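Nonstructural protein 2 (Human rotavirus C, PDB 2GU0) probably acts in replication and packaging of the viral RNA genome as a homooctameric RNA-binding protein with nucleoside and RNA triphosphatase activity. Local coordinates at residues 4-9 / 55-60; 27-32 / 47-52; 41-46 / 97-102; 88-93 / 131-136. All blocks are in the same frame, centred on the assembly; numbering follows the deposited sequence.

Contact 1 of 4, residues 4-9 / 55-60; sequences LACFVS and PEFRNR
Cys6 brings its sulfur to the Phe57 side chain at a slant: SG lies 5.3 Å from the centroid of the Phe57 ring, 51° off the ring normal, an oblique sulfur-aromatic contact. The sulfur reaches this place because chi1 of Cys6, -65°, sets SG beside its own backbone N and opposite the carbonyl carbon. Its nearest neighbours across the contact are aliphatic: Phe57 CB lies 4.1 Å from Cys6 SG, and Arg60 CB and CG each lie 4.1 Å from the same Cys6 SG. Two residues one 3-10 turn apart, Phe57 and Arg60, therefore receive it between them, and that turn is closed by the bond from Arg60 N to Phe57 O (2.8 Å). Ala5 meets the ring differently. Its CB stands near the ring plane, at the edge, 4.0 Å from Phe57 CE1. No hydrogen bond joins the two segments, and the nearest CA atoms, those of Cys6 and Phe57, remain 7.3 Å apart, which makes this a junction of side chains rather than of backbones. Although the aliphatic start of Arg60 packs on the sulfur, Arg60 NE forms a salt bridge with Glu3 OE2. The side chain of Arg60 is also about 7 Å from that of Val108, a predicted ATP-binding residue. Buried in the N-terminal part of the protein, the contact joins the 3-10 turn leading into strand 8-11 to the loop after strand 51-52, while Phe7 packs on helix 74-90 and Pro55 on Met30 of helix 24-32.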
loop_
_atom_site.group_PDB
_atom_site.type_symbol
_atom_site.label_atom_id
_atom_site.label_comp_id
_atom_site.label_asym_id
_atom_site.label_seq_id
_atom_site.Cartn_x
_atom_site.Cartn_y
_atom_site.Cartn_z
ATOM N N LEU A 4 -34.802 -16.277 16.828
ATOM C CA LEU A 4 -33.771 -15.911 17.801
ATOM C C LEU A 4 -32.737 -17.010 17.949
ATOM O O LEU A 4 -31.578 -16.728 18.242
ATOM C CB LEU A 4 -34.396 -15.598 19.167
ATOM C CG LEU A 4 -33.478 -15.138 20.309
ATOM C CD1 LEU A 4 -32.639 -13.949 19.865
ATOM C CD2 LEU A 4 -34.315 -14.761 21.517
ATOM N N ALA A 5 -33.166 -18.253 17.731
ATOM C CA ALA A 5 -32.297 -19.426 17.836
ATOM C C ALA A 5 -31.229 -19.520 16.741
ATOM O O ALA A 5 -30.437 -20.459 16.725
ATOM C CB ALA A 5 -33.133 -20.701 17.831
ATOM N N CYS A 6 -31.220 -18.577 15.812
ATOM C CA CYS A 6 -30.209 -18.599 14.773
ATOM C C CYS A 6 -29.033 -17.778 15.264
ATOM O O CYS A 6 -27.997 -17.722 14.613
ATOM C CB CYS A 6 -30.724 -17.976 13.488
ATOM S SG CYS A 6 -32.067 -18.847 12.710
ATOM N N PHE A 7 -29.192 -17.150 16.424
ATOM C CA PHE A 7 -28.138 -16.314 16.971
ATOM C C PHE A 7 -27.659 -16.632 18.379
ATOM O O PHE A 7 -26.532 -16.281 18.734
ATOM C CB PHE A 7 -28.576 -14.858 16.947
ATOM C CG PHE A 7 -29.068 -14.402 15.622
ATOM C CD1 PHE A 7 -30.412 -14.486 15.305
ATOM C CD2 PHE A 7 -28.188 -13.883 14.688
ATOM C CE1 PHE A 7 -30.877 -14.056 14.078
ATOM C CE2 PHE A 7 -28.645 -13.447 13.449
ATOM C CZ PHE A 7 -29.995 -13.533 13.143
ATOM N N VAL A 8 -28.503 -17.275 19.184
ATOM C CA VAL A 8 -28.136 -17.578 20.560
ATOM C C VAL A 8 -28.662 -18.901 21.101
ATOM O O VAL A 8 -29.769 -19.334 20.768
ATOM C CB VAL A 8 -28.650 -16.484 21.499
ATOM C CG1 VAL A 8 -28.084 -15.151 21.107
ATOM C CG2 VAL A 8 -30.162 -16.432 21.436
ATOM N N SER A 9 -27.859 -19.546 21.940
ATOM C CA SER A 9 -28.262 -20.794 22.580
ATOM C C SER A 9 -28.376 -20.430 24.052
ATOM O O SER A 9 -27.985 -19.323 24.436
ATOM C CB SER A 9 -27.219 -21.892 22.359
ATOM O OG SER A 9 -25.930 -21.453 22.703
ATOM N N PRO A 55 -31.167 -27.575 13.245
ATOM C CA PRO A 55 -31.133 -27.782 11.788
ATOM C C PRO A 55 -32.457 -27.415 11.114
ATOM O O PRO A 55 -32.526 -27.197 9.902
ATOM C CB PRO A 55 -30.791 -29.261 11.663
ATOM C CG PRO A 55 -29.914 -29.489 12.849
ATOM C CD PRO A 55 -30.672 -28.763 13.955
ATOM N N GLU A 56 -33.503 -27.348 11.923
ATOM C CA GLU A 56 -34.839 -26.985 11.475
ATOM C C GLU A 56 -34.863 -25.561 10.905
ATOM O O GLU A 56 -35.881 -25.116 10.391
ATOM C CB GLU A 56 -35.783 -27.041 12.674
ATOM C CG GLU A 56 -37.236 -26.750 12.374
ATOM C CD GLU A 56 -37.979 -26.277 13.602
ATOM O OE1 GLU A 56 -37.655 -26.757 14.713
ATOM O OE2 GLU A 56 -38.892 -25.429 13.456
ATOM N N PHE A 57 -33.752 -24.837 11.010
ATOM C CA PHE A 57 -33.712 -23.464 10.523
ATOM C C PHE A 57 -32.655 -23.169 9.459
ATOM O O PHE A 57 -32.515 -22.017 9.051
ATOM C CB PHE A 57 -33.517 -22.502 11.699
ATOM C CG PHE A 57 -34.607 -22.563 12.724
ATOM C CD1 PHE A 57 -34.310 -22.432 14.075
ATOM C CD2 PHE A 57 -35.933 -22.759 12.348
ATOM C CE1 PHE A 57 -35.314 -22.497 15.038
ATOM C CE2 PHE A 57 -36.952 -22.822 13.305
ATOM C CZ PHE A 57 -36.641 -22.693 14.651
ATOM N N ARG A 58 -31.927 -24.186 9.001
ATOM C CA ARG A 58 -30.897 -23.976 7.978
ATOM C C ARG A 58 -31.383 -23.132 6.798
ATOM O O ARG A 58 -30.584 -22.485 6.126
ATOM C CB ARG A 58 -30.353 -25.314 7.465
ATOM C CG ARG A 58 -31.317 -26.126 6.639
ATOM C CD ARG A 58 -30.556 -27.162 5.840
ATOM N NE ARG A 58 -30.012 -28.214 6.690
ATOM C CZ ARG A 58 -28.774 -28.695 6.588
ATOM N NH1 ARG A 58 -27.947 -28.205 5.666
ATOM N NH2 ARG A 58 -28.369 -29.675 7.399
ATOM N N ASN A 59 -32.690 -23.145 6.543
ATOM C CA ASN A 59 -33.267 -22.342 5.467
ATOM C C ASN A 59 -32.785 -20.902 5.593
ATOM O O ASN A 59 -32.351 -20.287 4.623
ATOM C CB ASN A 59 -34.796 -22.336 5.555
ATOM C CG ASN A 59 -35.432 -23.498 4.816
ATOM O OD1 ASN A 59 -36.666 -23.633 4.786
ATOM N ND2 ASN A 59 -34.598 -24.344 4.203
ATOM N N ARG A 60 -32.877 -20.388 6.813
ATOM C CA ARG A 60 -32.491 -19.033 7.173
ATOM C C ARG A 60 -31.069 -18.547 6.808
ATOM O O ARG A 60 -30.834 -17.337 6.725
ATOM C CB ARG A 60 -32.694 -18.868 8.679
ATOM C CG ARG A 60 -34.089 -19.194 9.170
ATOM C CD ARG A 60 -35.056 -18.158 8.676
ATOM N NE ARG A 60 -36.384 -18.298 9.259
ATOM C CZ ARG A 60 -37.367 -17.422 9.074
ATOM N NH1 ARG A 60 -37.170 -16.347 8.320
ATOM N NH2 ARG A 60 -38.543 -17.609 9.653
#

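Contact 2 of 4, residues 27-32 / 47-52; sequences VQTMLC and ILYGVA
Helix 24-32 and segment 47-52 come closest at Val27 and Ala52, the latter in strand 51-52; their CA atoms are 5.2 Å apart, with no hydrogen bond between the two segments. Ala52 directs its methyl at the helix. Its CB sits 3.5 Å from Met30 CB and 3.7 Å from Met30 CG, and Val27 N is a looser neighbour of the same methyl. Met30 offers the base of its chain here; the bend at chi2 (82°) turns its far end elsewhere, and its CE packs on Pro55. The second meeting is between Thr29 and Tyr49, whose side chains cross at about a right angle. Thr29 OG1 lies in the plane of the Tyr49 ring, at its edge, 3.5 Å from CD1 and somewhat farther from CE1. With chi1 at -61°, that hydroxyl stands beside its own backbone N, where it hydrogen-bonds to Lys25 O one helical turn back. The polar atom at the ring edge thus has its bond within the helix. In segment 47-52, Tyr49 O accepts a hydrogen bond from Asn23 ND2. A second subunit covers part of this corner, with its Gln160 on Thr29 and its Asn155 on Tyr49. The geometry is that of a beta hairpin, strands 44-45 and 51-52 joined by a loop, packed against the helix that precedes it, at a subunit interface of the octamer.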
loop_
_atom_site.group_PDB
_atom_site.type_symbol
_atom_site.label_atom_id
_atom_site.label_comp_id
_atom_site.label_asym_id
_atom_site.label_seq_id
_atom_site.Cartn_x
_atom_site.Cartn_y
_atom_site.Cartn_z
ATOM N N VAL A 27 -22.244 -22.898 12.910
ATOM C CA VAL A 27 -23.210 -22.903 11.819
ATOM C C VAL A 27 -22.708 -23.686 10.607
ATOM O O VAL A 27 -23.414 -24.523 10.076
ATOM C CB VAL A 27 -23.548 -21.461 11.383
ATOM C CG1 VAL A 27 -24.521 -21.469 10.206
ATOM C CG2 VAL A 27 -24.147 -20.708 12.552
ATOM N N GLN A 28 -21.488 -23.418 10.167
ATOM C CA GLN A 28 -20.932 -24.119 9.012
ATOM C C GLN A 28 -20.977 -25.626 9.220
ATOM O O GLN A 28 -21.313 -26.384 8.306
ATOM C CB GLN A 28 -19.492 -23.652 8.765
ATOM C CG GLN A 28 -18.621 -24.609 7.976
ATOM C CD GLN A 28 -17.275 -23.995 7.614
ATOM O OE1 GLN A 28 -16.726 -23.191 8.370
ATOM N NE2 GLN A 28 -16.730 -24.383 6.461
ATOM N N THR A 29 -20.648 -26.045 10.435
ATOM C CA THR A 29 -20.636 -27.450 10.813
ATOM C C THR A 29 -22.020 -28.114 10.827
ATOM O O THR A 29 -22.197 -29.204 10.289
ATOM C CB THR A 29 -19.995 -27.607 12.193
ATOM O OG1 THR A 29 -18.649 -27.142 12.127
ATOM C CG2 THR A 29 -19.994 -29.050 12.634
ATOM N N MET A 30 -23.009 -27.469 11.427
ATOM C CA MET A 30 -24.308 -28.101 11.466
ATOM C C MET A 30 -24.963 -28.089 10.106
ATOM O O MET A 30 -25.890 -28.857 9.865
ATOM C CB MET A 30 -25.220 -27.440 12.500
ATOM C CG MET A 30 -26.049 -26.319 11.982
ATOM S SD MET A 30 -27.542 -26.844 11.138
ATOM C CE MET A 30 -28.395 -25.282 11.120
ATOM N N LEU A 31 -24.504 -27.229 9.206
ATOM C CA LEU A 31 -25.116 -27.216 7.886
ATOM C C LEU A 31 -24.630 -28.416 7.086
ATOM O O LEU A 31 -25.328 -28.887 6.179
ATOM C CB LEU A 31 -24.808 -25.923 7.121
ATOM C CG LEU A 31 -25.636 -24.671 7.448
ATOM C CD1 LEU A 31 -25.229 -23.530 6.527
ATOM C CD2 LEU A 31 -27.110 -24.974 7.301
ATOM N N CYS A 32 -23.452 -28.932 7.431
ATOM C CA CYS A 32 -22.926 -30.078 6.710
ATOM C C CYS A 32 -23.160 -31.395 7.453
ATOM O O CYS A 32 -23.102 -32.470 6.857
ATOM C CB CYS A 32 -21.424 -29.891 6.414
ATOM S SG CYS A 32 -20.218 -30.563 7.641
ATOM N N ILE A 47 -19.547 -30.008 18.891
ATOM C CA ILE A 47 -18.403 -30.576 19.585
ATOM C C ILE A 47 -17.211 -29.623 19.503
ATOM O O ILE A 47 -16.810 -29.035 20.506
ATOM C CB ILE A 47 -18.011 -31.950 19.012
ATOM C CG1 ILE A 47 -19.251 -32.839 18.924
ATOM C CG2 ILE A 47 -16.994 -32.615 19.915
ATOM C CD1 ILE A 47 -18.979 -34.232 18.421
ATOM N N LEU A 48 -16.651 -29.437 18.324
ATOM C CA LEU A 48 -15.511 -28.539 18.215
ATOM C C LEU A 48 -15.800 -27.020 18.304
ATOM O O LEU A 48 -14.950 -26.248 18.768
ATOM C CB LEU A 48 -14.766 -28.827 16.916
ATOM C CG LEU A 48 -14.187 -30.229 16.794
ATOM C CD1 LEU A 48 -13.350 -30.331 15.520
ATOM C CD2 LEU A 48 -13.350 -30.523 18.026
ATOM N N TYR A 49 -16.987 -26.587 17.876
ATOM C CA TYR A 49 -17.303 -25.162 17.875
ATOM C C TYR A 49 -18.504 -24.735 18.697
ATOM O O TYR A 49 -19.073 -23.667 18.472
ATOM C CB TYR A 49 -17.502 -24.666 16.439
ATOM C CG TYR A 49 -16.318 -24.884 15.531
ATOM C CD1 TYR A 49 -16.434 -25.680 14.400
ATOM C CD2 TYR A 49 -15.085 -24.283 15.787
ATOM C CE1 TYR A 49 -15.358 -25.878 13.540
ATOM C CE2 TYR A 49 -13.996 -24.473 14.929
ATOM C CZ TYR A 49 -14.145 -25.276 13.806
ATOM O OH TYR A 49 -13.097 -25.501 12.945
ATOM N N GLY A 50 -18.895 -25.553 19.655
ATOM C CA GLY A 50 -20.027 -25.183 20.473
ATOM C C GLY A 50 -21.370 -25.566 19.883
ATOM O O GLY A 50 -21.478 -26.470 19.058
ATOM N N VAL A 51 -22.399 -24.850 20.305
ATOM C CA VAL A 51 -23.749 -25.117 19.865
ATOM C C VAL A 51 -24.191 -24.330 18.650
ATOM O O VAL A 51 -24.110 -23.102 18.636
ATOM C CB VAL A 51 -24.736 -24.841 21.023
ATOM C CG1 VAL A 51 -26.172 -25.047 20.560
ATOM C CG2 VAL A 51 -24.397 -25.748 22.189
ATOM N N ALA A 52 -24.678 -25.051 17.641
ATOM C CA ALA A 52 -25.182 -24.448 16.419
ATOM C C ALA A 52 -26.706 -24.388 16.509
ATOM O O ALA A 52 -27.313 -24.964 17.407
ATOM C CB ALA A 52 -24.769 -25.269 15.248
#

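Contact 3 of 4, residues 41-46 / 97-102; sequences SNYYDT and FQFDIV
Tyr43 reaches across to Phe99 and Val102 with one side of its ring. From CB, chi1 of -87° sets CG beside the backbone N, and the ring then extends toward 97-102. CD1 is the first ring atom to approach the other segment, 4.2 Å from Phe99 CE1. One atom farther, Tyr43 CE1 comes to 3.8 Å from the same Phe99 CE1 and to 4.0 Å from Val102 CG1. Phe99 CE1 lies in the plane of the tyrosine ring, and Tyr43 CE1 likewise lies near the plane of Phe99, so the rings meet edge to edge rather than stacking. Their side chains run past each other in opposite senses. At CZ the neighbour is Val102 CG2, 3.9 Å from Tyr43 CZ. The ring ends in OH, which hydrogen-bonds to Val8 O; its modelled approach to Val102 is too close to be trusted at this resolution. Ser41 adds a looser touch, its O 4.3 Å from Phe99 CZ. Tyr43 immediately precedes strand 44-45 and also packs on Val51 of the partner strand, whereas Phe99 and Val102 rest on Phe10 of strand 8-11. Tyr43 thus bridges the small hairpin, strand 8-11 and the 3-10 turn 99-102.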
loop_
_atom_site.group_PDB
_atom_site.type_symbol
_atom_site.label_atom_id
_atom_site.label_comp_id
_atom_site.label_asym_id
_atom_site.label_seq_id
_atom_site.Cartn_x
_atom_site.Cartn_y
_atom_site.Cartn_z
ATOM N N SER A 41 -35.073 -30.396 15.232
ATOM C CA SER A 41 -35.586 -29.266 15.989
ATOM C C SER A 41 -34.805 -28.940 17.262
ATOM O O SER A 41 -35.166 -28.025 17.993
ATOM C CB SER A 41 -37.046 -29.508 16.338
ATOM O OG SER A 41 -37.153 -30.607 17.221
ATOM N N ASN A 42 -33.736 -29.682 17.530
ATOM C CA ASN A 42 -32.920 -29.424 18.716
ATOM C C ASN A 42 -31.653 -28.643 18.379
ATOM O O ASN A 42 -31.139 -28.724 17.262
ATOM C CB ASN A 42 -32.500 -30.735 19.385
ATOM C CG ASN A 42 -33.682 -31.571 19.862
ATOM O OD1 ASN A 42 -34.579 -31.081 20.557
ATOM N ND2 ASN A 42 -33.673 -32.849 19.504
ATOM N N TYR A 43 -31.151 -27.875 19.340
ATOM C CA TYR A 43 -29.915 -27.155 19.093
ATOM C C TYR A 43 -28.906 -28.249 18.797
ATOM O O TYR A 43 -28.938 -29.305 19.435
ATOM C CB TYR A 43 -29.474 -26.363 20.321
ATOM C CG TYR A 43 -30.087 -24.988 20.400
ATOM C CD1 TYR A 43 -31.414 -24.816 20.765
ATOM C CD2 TYR A 43 -29.343 -23.857 20.095
ATOM C CE1 TYR A 43 -31.981 -23.549 20.832
ATOM C CE2 TYR A 43 -29.905 -22.586 20.151
ATOM C CZ TYR A 43 -31.222 -22.444 20.526
ATOM O OH TYR A 43 -31.772 -21.190 20.625
ATOM N N TYR A 44 -28.015 -28.002 17.843
ATOM C CA TYR A 44 -27.020 -28.989 17.450
ATOM C C TYR A 44 -25.635 -28.813 18.067
ATOM O O TYR A 44 -25.027 -27.745 17.964
ATOM C CB TYR A 44 -26.873 -28.984 15.938
ATOM C CG TYR A 44 -25.870 -29.979 15.447
ATOM C CD1 TYR A 44 -26.128 -31.340 15.546
ATOM C CD2 TYR A 44 -24.662 -29.571 14.884
ATOM C CE1 TYR A 44 -25.221 -32.280 15.098
ATOM C CE2 TYR A 44 -23.733 -30.509 14.427
ATOM C CZ TYR A 44 -24.031 -31.866 14.541
ATOM O OH TYR A 44 -23.169 -32.825 14.091
ATOM N N ASP A 45 -25.118 -29.869 18.687
ATOM C CA ASP A 45 -23.799 -29.770 19.275
ATOM C C ASP A 45 -22.713 -30.135 18.264
ATOM O O ASP A 45 -22.602 -31.264 17.803
ATOM C CB ASP A 45 -23.682 -30.631 20.527
ATOM C CG ASP A 45 -22.344 -30.471 21.199
ATOM O OD1 ASP A 45 -21.704 -29.424 20.972
ATOM O OD2 ASP A 45 -21.925 -31.375 21.954
ATOM N N THR A 46 -21.917 -29.128 17.944
ATOM C CA THR A 46 -20.818 -29.187 16.996
ATOM C C THR A 46 -19.550 -29.824 17.575
ATOM O O THR A 46 -18.606 -30.156 16.846
ATOM C CB THR A 46 -20.536 -27.749 16.521
ATOM O OG1 THR A 46 -21.364 -27.464 15.392
ATOM C CG2 THR A 46 -19.114 -27.550 16.166
ATOM N N PHE A 97 -38.849 -19.716 32.184
ATOM C CA PHE A 97 -38.350 -19.799 30.815
ATOM C C PHE A 97 -39.220 -20.679 29.921
ATOM O O PHE A 97 -39.714 -21.717 30.344
ATOM C CB PHE A 97 -36.922 -20.346 30.808
ATOM C CG PHE A 97 -36.375 -20.591 29.430
ATOM C CD1 PHE A 97 -35.980 -19.530 28.625
ATOM C CD2 PHE A 97 -36.281 -21.881 28.927
ATOM C CE1 PHE A 97 -35.499 -19.751 27.343
ATOM C CE2 PHE A 97 -35.803 -22.111 27.647
ATOM C CZ PHE A 97 -35.410 -21.046 26.852
ATOM N N GLN A 98 -39.392 -20.255 28.676
ATOM C CA GLN A 98 -40.184 -21.000 27.705
ATOM C C GLN A 98 -39.379 -21.191 26.424
ATOM O O GLN A 98 -39.107 -20.236 25.703
ATOM C CB GLN A 98 -41.481 -20.253 27.394
ATOM C CG GLN A 98 -42.721 -20.852 28.056
ATOM C CD GLN A 98 -44.010 -20.226 27.549
ATOM O OE1 GLN A 98 -44.374 -19.120 27.950
ATOM N NE2 GLN A 98 -44.697 -20.926 26.646
ATOM N N PHE A 99 -39.001 -22.433 26.146
ATOM C CA PHE A 99 -38.218 -22.733 24.960
ATOM C C PHE A 99 -38.740 -22.013 23.721
ATOM O O PHE A 99 -37.972 -21.672 22.828
ATOM C CB PHE A 99 -38.186 -24.244 24.699
ATOM C CG PHE A 99 -37.409 -24.625 23.465
ATOM C CD1 PHE A 99 -36.024 -24.465 23.420
ATOM C CD2 PHE A 99 -38.064 -25.088 22.326
ATOM C CE1 PHE A 99 -35.309 -24.755 22.260
ATOM C CE2 PHE A 99 -37.354 -25.381 21.159
ATOM C CZ PHE A 99 -35.977 -25.213 21.125
ATOM N N ASP A 100 -40.043 -21.778 23.666
ATOM C CA ASP A 100 -40.633 -21.106 22.517
ATOM C C ASP A 100 -40.024 -19.748 22.173
ATOM O O ASP A 100 -39.999 -19.360 21.003
ATOM C CB ASP A 100 -42.137 -20.936 22.724
ATOM C CG ASP A 100 -42.936 -22.086 22.147
ATOM O OD1 ASP A 100 -42.896 -22.275 20.911
ATOM O OD2 ASP A 100 -43.605 -22.802 22.925
ATOM N N ILE A 101 -39.541 -19.021 23.179
ATOM C CA ILE A 101 -38.959 -17.704 22.934
ATOM C C ILE A 101 -37.914 -17.789 21.818
ATOM O O ILE A 101 -37.824 -16.925 20.946
ATOM C CB ILE A 101 -38.320 -17.138 24.214
ATOM C CG1 ILE A 101 -38.093 -15.637 24.050
ATOM C CG2 ILE A 101 -37.015 -17.851 24.515
ATOM C CD1 ILE A 101 -37.579 -14.962 25.299
ATOM N N VAL A 102 -37.148 -18.870 21.858
ATOM C CA VAL A 102 -36.107 -19.171 20.890
ATOM C C VAL A 102 -36.642 -19.251 19.441
ATOM O O VAL A 102 -35.869 -19.215 18.482
ATOM C CB VAL A 102 -35.431 -20.511 21.305
ATOM C CG1 VAL A 102 -35.241 -21.424 20.119
ATOM C CG2 VAL A 102 -34.116 -20.228 21.983
#

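Contact 4 of 4, residues 88-93 / 131-136; sequences NMVSMP and LRVKAV
Val133 meets Met89 and Val90 through a different methyl each, the two apolar contacts between 88-93 and 131-136. Met89 SD lies 3.9 Å from Val133 CG2, while Val90 CG2 lies 4.2 Å from Val133 CG1. Both approaches are oblique. Val133 points its CB at the other helix, and its chi1 of -179° splits the two methyls, CG1 opposite the backbone N and CG2 beside it, so that each faces a separate residue. The chain of Met89 is bent at chi3 (69°), which swings CE aside and presents the sulfur itself to the valine. The nearest CA atoms, those of Met89 and Val133, are 7.8 Å apart, a separation bridged by side chains alone. Val133 also packs on Thr86, and Met89 on Val129, extending the same helix-helix seam.

No hydrogen bond passes between the two segments. Within helix 129-139, Ala135 N bonds to Leu131 O (2.8 Å). Outside partners take Asn88 OD1, which accepts from Trp19 N, and Arg132 NH1, which donates to Leu125 O. Helix 74-90 ends at Ser91, which leaves helical geometry with a positive phi of 43°.

Between these two segments the contact is apolar, so it probably rests on dispersion and the exclusion of water. With 109 Å² buried and Met89 exposed, this is a small surface patch without a directional bond to fix the exact register of the segments.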
loop_
_atom_site.group_PDB
_atom_site.type_symbol
_atom_site.label_atom_id
_atom_site.label_comp_id
_atom_site.label_asym_id
_atom_site.label_seq_id
_atom_site.Cartn_x
_atom_site.Cartn_y
_atom_site.Cartn_z
ATOM N N ASN A 88 -28.877 -11.482 28.409
ATOM C CA ASN A 88 -28.365 -11.769 29.735
ATOM C C ASN A 88 -28.778 -10.697 30.728
ATOM O O ASN A 88 -29.083 -10.996 31.885
ATOM C CB ASN A 88 -26.844 -11.925 29.721
ATOM C CG ASN A 88 -26.400 -13.214 29.051
ATOM O OD1 ASN A 88 -27.063 -14.244 29.161
ATOM N ND2 ASN A 88 -25.266 -13.166 28.364
ATOM N N MET A 89 -28.808 -9.447 30.284
ATOM C CA MET A 89 -29.200 -8.377 31.179
ATOM C C MET A 89 -30.646 -8.511 31.611
ATOM O O MET A 89 -30.958 -8.388 32.795
ATOM C CB MET A 89 -28.978 -7.026 30.531
ATOM C CG MET A 89 -27.547 -6.586 30.603
ATOM S SD MET A 89 -27.476 -4.813 30.601
ATOM C CE MET A 89 -28.201 -4.436 32.231
ATOM N N VAL A 90 -31.533 -8.767 30.659
ATOM C CA VAL A 90 -32.939 -8.929 30.988
ATOM C C VAL A 90 -33.073 -9.892 32.175
ATOM O O VAL A 90 -34.061 -9.858 32.909
ATOM C CB VAL A 90 -33.721 -9.470 29.779
ATOM C CG1 VAL A 90 -35.152 -9.774 30.171
ATOM C CG2 VAL A 90 -33.702 -8.453 28.674
ATOM N N SER A 91 -32.063 -10.737 32.362
ATOM C CA SER A 91 -32.041 -11.696 33.457
ATOM C C SER A 91 -33.357 -12.398 33.691
ATOM O O SER A 91 -33.829 -12.481 34.819
ATOM C CB SER A 91 -31.615 -11.010 34.746
ATOM O OG SER A 91 -30.251 -10.663 34.680
ATOM N N MET A 92 -33.958 -12.898 32.625
ATOM C CA MET A 92 -35.215 -13.612 32.749
ATOM C C MET A 92 -35.032 -14.842 33.658
ATOM O O MET A 92 -34.017 -15.543 33.582
ATOM C CB MET A 92 -35.686 -14.011 31.357
ATOM C CG MET A 92 -34.543 -14.337 30.404
ATOM S SD MET A 92 -35.060 -14.053 28.725
ATOM C CE MET A 92 -36.377 -15.245 28.607
ATOM N N PRO A 93 -36.008 -15.110 34.543
ATOM C CA PRO A 93 -35.973 -16.242 35.477
ATOM C C PRO A 93 -36.144 -17.653 34.891
ATOM O O PRO A 93 -37.153 -17.961 34.246
ATOM C CB PRO A 93 -37.069 -15.888 36.478
ATOM C CG PRO A 93 -38.046 -15.152 35.636
ATOM C CD PRO A 93 -37.167 -14.243 34.821
ATOM N N LEU A 131 -31.267 2.080 27.623
ATOM C CA LEU A 131 -31.949 2.385 26.368
ATOM C C LEU A 131 -31.575 1.347 25.318
ATOM O O LEU A 131 -32.433 0.874 24.570
ATOM C CB LEU A 131 -31.582 3.782 25.882
ATOM C CG LEU A 131 -32.214 4.907 26.701
ATOM C CD1 LEU A 131 -31.936 6.269 26.073
ATOM C CD2 LEU A 131 -33.707 4.656 26.766
ATOM N N ARG A 132 -30.294 0.982 25.279
ATOM C CA ARG A 132 -29.812 -0.023 24.341
ATOM C C ARG A 132 -30.617 -1.312 24.485
ATOM O O ARG A 132 -31.119 -1.851 23.501
ATOM C CB ARG A 132 -28.334 -0.311 24.591
ATOM C CG ARG A 132 -27.706 -1.277 23.606
ATOM C CD ARG A 132 -26.232 -0.967 23.478
ATOM N NE ARG A 132 -25.499 -1.283 24.697
ATOM C CZ ARG A 132 -24.474 -0.578 25.173
ATOM N NH1 ARG A 132 -24.050 0.510 24.541
ATOM N NH2 ARG A 132 -23.852 -0.981 26.277
ATOM N N VAL A 133 -30.751 -1.799 25.713
ATOM C CA VAL A 133 -31.502 -3.025 25.958
ATOM C C VAL A 133 -32.940 -2.895 25.457
ATOM O O VAL A 133 -33.482 -3.824 24.856
ATOM C CB VAL A 133 -31.511 -3.382 27.461
ATOM C CG1 VAL A 133 -32.278 -4.664 27.690
ATOM C CG2 VAL A 133 -30.095 -3.540 27.959
ATOM N N LYS A 134 -33.558 -1.741 25.693
ATOM C CA LYS A 134 -34.934 -1.535 25.241
ATOM C C LYS A 134 -35.041 -1.515 23.724
ATOM O O LYS A 134 -35.946 -2.128 23.163
ATOM C CB LYS A 134 -35.507 -0.230 25.810
ATOM C CG LYS A 134 -36.254 -0.391 27.119
ATOM C CD LYS A 134 -36.526 0.953 27.781
ATOM C CE LYS A 134 -37.078 0.769 29.196
ATOM N NZ LYS A 134 -37.229 2.070 29.902
ATOM N N ALA A 135 -34.126 -0.806 23.063
ATOM C CA ALA A 135 -34.131 -0.720 21.602
ATOM C C ALA A 135 -34.002 -2.110 20.974
ATOM O O ALA A 135 -34.703 -2.446 20.008
ATOM C CB ALA A 135 -32.988 0.178 21.119
ATOM N N VAL A 136 -33.101 -2.910 21.534
ATOM C CA VAL A 136 -32.870 -4.256 21.045
ATOM C C VAL A 136 -34.037 -5.186 21.325
ATOM O O VAL A 136 -34.388 -6.016 20.489
ATOM C CB VAL A 136 -31.615 -4.865 21.669
ATOM C CG1 VAL A 136 -31.527 -6.333 21.305
ATOM C CG2 VAL A 136 -30.390 -4.115 21.200
#

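From the N terminus, residues 4-9 pair with 55-60 in contact 1, closing a loop that contains both segments of contact 2, where helix 24-32 meets segment 47-52, the loop and second strand of the small hairpin. Contact 3 starts within that loop at 41-46 and leaves it for 97-102, thereby crossing contacts 1 and 2. Contact 4 opens at 88-93, before contact 3 has closed, and ends at 131-136, so these two cross as well, touching through Ile101 and Met92. Contacts 1, 2 and 3 touch one another, gathering the N-terminal turn, the helix and the small hairpin; contact 4, about 21 Å from contact 1 between centres, adds helices 74-90 and 129-139.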